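Local coordinates for tailspike protein (Siphovirus 9NA, PDB 3RIQ) that probably recognises the lipopolysaccharide receptor on Salmonella and cleaves its O-antigen chains as an endorhamnosidase, at residues A[237-250]-A[261-273]. Sequence-based numbering, arbitrary orientation. Where two conformers were deposited one is given.
Sequences DLISYRVGESGVKT and RNYRLVFDNITTI
N269 meets D237 where both segments turn a corner. With CG anti to the backbone N (chi1 -165°), the side chain of N269 runs past the D237 carboxylate. Its CB lies 3.3 Å and its CG 3.5 Å from D237 OD1. At the tip, N269 ND2 gives D237 OD1 a hydrogen bond of 2.9 Å. This oxygen is met on its anti side, with the donor 31° out of the carboxylate plane. The carboxylate and amide planes stand 82° apart. N269 OD1 bonds R313, and N269 ND2 also bonds D268, both of the second subunit.

Past the corner, 238-241 and 270-273 run parallel as neighbouring rungs of the right-handed beta-helix. T271 N donates to L238 O, and T271 O accepts from S240 N. I239 and T271 lie side by side on one face with Y241 and I273. I273 CG2 sits at the edge of the Y241 ring, 3.8 Å from CD1. H231 of the second subunit packs on I239 and I273.

On the other face, with L238, S240, I270 and T272, I270 CD1 meets V248 CG2 tip to tip at 3.9 Å. T272 CG2 rests against G247 CA. Before the corner, T250 CG2 approaches F267 CZ obliquely at 3.7 Å.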
# COMPACT_ATOMS: atom_id res chain seq x y z
N ASP A 237 12.27 -4.16 -0.37
CA ASP A 237 11.93 -5.10 -1.50
C ASP A 237 12.64 -6.43 -1.37
O ASP A 237 13.31 -6.88 -2.32
CB ASP A 237 12.27 -4.48 -2.85
CG ASP A 237 11.48 -3.22 -3.15
OD1 ASP A 237 10.36 -3.07 -2.63
OD2 ASP A 237 11.98 -2.39 -3.95
N LEU A 238 12.52 -7.08 -0.20
CA LEU A 238 13.18 -8.37 0.03
C LEU A 238 12.13 -9.45 0.32
O LEU A 238 11.13 -9.19 1.00
CB LEU A 238 14.11 -8.25 1.26
CG LEU A 238 14.85 -9.53 1.65
CD1 LEU A 238 15.90 -9.91 0.60
CD2 LEU A 238 15.49 -9.35 3.04
N ILE A 239 12.38 -10.66 -0.18
CA ILE A 239 11.62 -11.86 0.27
C ILE A 239 12.56 -12.63 1.19
O ILE A 239 13.68 -12.96 0.79
CB ILE A 239 11.18 -12.75 -0.93
CG1 ILE A 239 10.25 -11.95 -1.87
CG2 ILE A 239 10.52 -14.01 -0.42
CD1 ILE A 239 9.95 -12.65 -3.17
N SER A 240 12.11 -12.92 2.41
CA SER A 240 12.89 -13.69 3.40
C SER A 240 12.15 -15.01 3.58
O SER A 240 10.99 -15.01 4.06
CB SER A 240 12.93 -12.92 4.71
OG SER A 240 13.54 -13.69 5.73
N TYR A 241 12.78 -16.12 3.18
CA TYR A 241 12.06 -17.40 3.09
C TYR A 241 12.64 -18.47 4.01
O TYR A 241 13.80 -18.88 3.83
CB TYR A 241 12.16 -17.90 1.64
CG TYR A 241 11.64 -19.31 1.40
CD1 TYR A 241 10.29 -19.67 1.67
CD2 TYR A 241 12.49 -20.29 0.88
CE1 TYR A 241 9.82 -20.97 1.42
CE2 TYR A 241 12.03 -21.61 0.62
CZ TYR A 241 10.69 -21.92 0.89
OH TYR A 241 10.17 -23.18 0.64
N ARG A 242 11.85 -18.88 4.99
CA ARG A 242 12.24 -20.01 5.88
C ARG A 242 13.58 -19.86 6.61
O ARG A 242 14.34 -20.85 6.82
CB ARG A 242 12.17 -21.35 5.13
CG ARG A 242 10.72 -21.74 4.87
CD ARG A 242 10.67 -23.04 4.08
NE ARG A 242 9.29 -23.48 3.88
CZ ARG A 242 8.98 -24.61 3.26
NH1 ARG A 242 9.97 -25.43 2.86
NH2 ARG A 242 7.71 -24.95 3.11
N VAL A 243 13.87 -18.63 7.02
CA VAL A 243 15.05 -18.45 7.87
C VAL A 243 14.82 -19.06 9.27
O VAL A 243 13.67 -19.22 9.74
CB VAL A 243 15.53 -16.96 7.96
CG1 VAL A 243 15.74 -16.43 6.55
CG2 VAL A 243 14.57 -16.10 8.75
N GLY A 244 15.92 -19.41 9.93
CA GLY A 244 15.83 -20.06 11.25
C GLY A 244 15.51 -19.10 12.41
O GLY A 244 15.07 -19.56 13.49
N GLU A 245 15.68 -17.80 12.18
CA GLU A 245 15.32 -16.81 13.20
C GLU A 245 14.22 -15.91 12.64
O GLU A 245 13.12 -16.40 12.34
CB GLU A 245 16.57 -16.07 13.75
CG GLU A 245 17.43 -17.03 14.58
CD GLU A 245 18.54 -16.36 15.38
OE1 GLU A 245 18.37 -15.20 15.81
OE2 GLU A 245 19.59 -17.03 15.59
N SER A 246 14.48 -14.61 12.51
CA SER A 246 13.42 -13.68 12.11
C SER A 246 13.61 -13.13 10.69
O SER A 246 14.73 -13.11 10.16
CB SER A 246 13.31 -12.55 13.13
OG SER A 246 12.83 -13.03 14.37
N GLY A 247 12.52 -12.70 10.06
CA GLY A 247 12.57 -12.39 8.62
C GLY A 247 13.69 -11.40 8.33
O GLY A 247 14.51 -11.62 7.43
N VAL A 248 13.71 -10.30 9.10
CA VAL A 248 14.89 -9.44 9.23
C VAL A 248 14.94 -9.09 10.73
O VAL A 248 13.95 -9.21 11.46
CB VAL A 248 14.80 -8.12 8.40
CG1 VAL A 248 14.72 -8.42 6.89
CG2 VAL A 248 13.64 -7.21 8.88
N LYS A 249 16.09 -8.61 11.19
CA LYS A 249 16.26 -8.36 12.64
C LYS A 249 17.18 -7.20 12.95
O LYS A 249 18.26 -7.07 12.32
CB LYS A 249 16.87 -9.62 13.30
CG LYS A 249 17.13 -9.50 14.80
CD LYS A 249 17.51 -10.85 15.44
CE LYS A 249 17.93 -10.62 16.89
NZ LYS A 249 18.54 -11.84 17.56
N THR A 250 16.78 -6.38 13.93
CA THR A 250 17.68 -5.45 14.58
C THR A 250 18.12 -6.12 15.88
O THR A 250 17.29 -6.54 16.68
CB THR A 250 17.02 -4.09 14.84
OG1 THR A 250 15.80 -4.27 15.58
CG2 THR A 250 16.70 -3.40 13.53
N ARG A 261 22.40 -2.30 19.53
CA ARG A 261 21.07 -1.83 19.13
C ARG A 261 21.14 -0.97 17.87
O ARG A 261 22.21 -0.74 17.31
CB ARG A 261 20.44 -1.07 20.29
CG ARG A 261 20.20 -1.98 21.52
CD ARG A 261 19.74 -1.11 22.68
NE ARG A 261 19.42 -1.85 23.91
CZ ARG A 261 20.30 -2.16 24.86
NH1 ARG A 261 21.60 -1.84 24.74
NH2 ARG A 261 19.88 -2.80 25.96
N ASN A 262 19.98 -0.49 17.40
CA ASN A 262 19.87 0.17 16.10
C ASN A 262 18.80 1.24 16.10
O ASN A 262 17.80 1.09 16.81
CB ASN A 262 19.56 -0.85 15.00
CG ASN A 262 20.57 -1.97 14.96
OD1 ASN A 262 21.57 -1.88 14.24
ND2 ASN A 262 20.32 -3.05 15.75
N TYR A 263 18.99 2.25 15.25
CA TYR A 263 18.16 3.45 15.22
C TYR A 263 17.90 3.92 13.82
O TYR A 263 18.75 3.77 12.93
CB TYR A 263 18.85 4.63 15.97
CG TYR A 263 18.90 4.43 17.47
CD1 TYR A 263 17.92 4.98 18.30
CD2 TYR A 263 19.94 3.70 18.06
CE1 TYR A 263 17.94 4.77 19.68
CE2 TYR A 263 19.98 3.51 19.44
CZ TYR A 263 18.96 4.05 20.24
OH TYR A 263 18.98 3.86 21.59
N ARG A 264 16.71 4.49 13.61
CA ARG A 264 16.46 5.29 12.41
C ARG A 264 16.71 4.58 11.06
O ARG A 264 17.35 5.12 10.14
CB ARG A 264 17.24 6.63 12.50
CG ARG A 264 16.65 7.49 13.63
CD ARG A 264 17.33 8.85 13.76
NE ARG A 264 18.74 8.78 14.14
CZ ARG A 264 19.42 9.80 14.67
NH1 ARG A 264 18.83 10.98 14.86
NH2 ARG A 264 20.70 9.65 15.01
N LEU A 265 16.23 3.33 10.97
CA LEU A 265 16.33 2.57 9.72
C LEU A 265 14.97 2.57 9.03
O LEU A 265 13.93 2.91 9.64
CB LEU A 265 16.78 1.12 10.02
CG LEU A 265 18.16 1.04 10.69
CD1 LEU A 265 18.46 -0.41 11.13
CD2 LEU A 265 19.29 1.52 9.75
N VAL A 266 14.98 2.17 7.75
CA VAL A 266 13.75 1.99 6.97
C VAL A 266 13.61 0.54 6.54
O VAL A 266 14.57 -0.04 5.99
CB VAL A 266 13.77 2.88 5.70
CG1 VAL A 266 12.49 2.62 4.85
CG2 VAL A 266 13.87 4.36 6.06
N PHE A 267 12.45 -0.05 6.84
CA PHE A 267 12.11 -1.39 6.39
C PHE A 267 10.87 -1.23 5.53
O PHE A 267 9.78 -0.92 6.07
CB PHE A 267 11.84 -2.31 7.59
CG PHE A 267 13.02 -2.41 8.54
CD1 PHE A 267 14.05 -3.31 8.29
CD2 PHE A 267 13.14 -1.53 9.65
CE1 PHE A 267 15.14 -3.39 9.16
CE2 PHE A 267 14.26 -1.60 10.52
CZ PHE A 267 15.26 -2.53 10.27
N ASP A 268 11.03 -1.43 4.22
CA ASP A 268 9.97 -1.15 3.25
C ASP A 268 9.78 -2.33 2.29
O ASP A 268 10.69 -2.63 1.52
CB ASP A 268 10.33 0.14 2.46
CG ASP A 268 9.38 0.43 1.29
OD1 ASP A 268 8.23 -0.06 1.26
OD2 ASP A 268 9.79 1.20 0.39
N ASN A 269 8.62 -2.97 2.34
CA ASN A 269 8.28 -4.06 1.42
C ASN A 269 9.13 -5.29 1.66
O ASN A 269 9.99 -5.67 0.84
CB ASN A 269 8.35 -3.62 -0.05
CG ASN A 269 7.66 -4.63 -0.96
OD1 ASN A 269 6.95 -5.50 -0.47
ND2 ASN A 269 7.92 -4.57 -2.27
N ILE A 270 8.86 -5.92 2.79
CA ILE A 270 9.50 -7.17 3.14
C ILE A 270 8.39 -8.20 3.18
O ILE A 270 7.35 -7.97 3.80
CB ILE A 270 10.21 -7.08 4.49
CG1 ILE A 270 11.31 -5.99 4.43
CG2 ILE A 270 10.78 -8.49 4.91
CD1 ILE A 270 11.93 -5.65 5.75
N THR A 271 8.61 -9.33 2.50
CA THR A 271 7.71 -10.48 2.48
C THR A 271 8.42 -11.59 3.23
O THR A 271 9.47 -12.07 2.75
CB THR A 271 7.47 -10.96 1.02
OG1 THR A 271 6.87 -9.89 0.28
CG2 THR A 271 6.61 -12.22 0.97
N THR A 272 7.87 -12.03 4.36
CA THR A 272 8.52 -13.10 5.15
C THR A 272 7.63 -14.31 5.15
O THR A 272 6.46 -14.23 5.52
CB THR A 272 8.77 -12.68 6.59
OG1 THR A 272 9.57 -11.50 6.61
CG2 THR A 272 9.51 -13.81 7.34
N ILE A 273 8.18 -15.41 4.67
CA ILE A 273 7.43 -16.67 4.56
C ILE A 273 8.01 -17.73 5.49
O ILE A 273 9.15 -18.14 5.30
CB ILE A 273 7.49 -17.19 3.10
CG1 ILE A 273 6.81 -16.18 2.13
CG2 ILE A 273 6.85 -18.61 3.01
CD1 ILE A 273 7.07 -16.43 0.60
O HOH W 1 9.44 -0.48 -2.47
O HOH W 2 8.70 -8.02 -0.61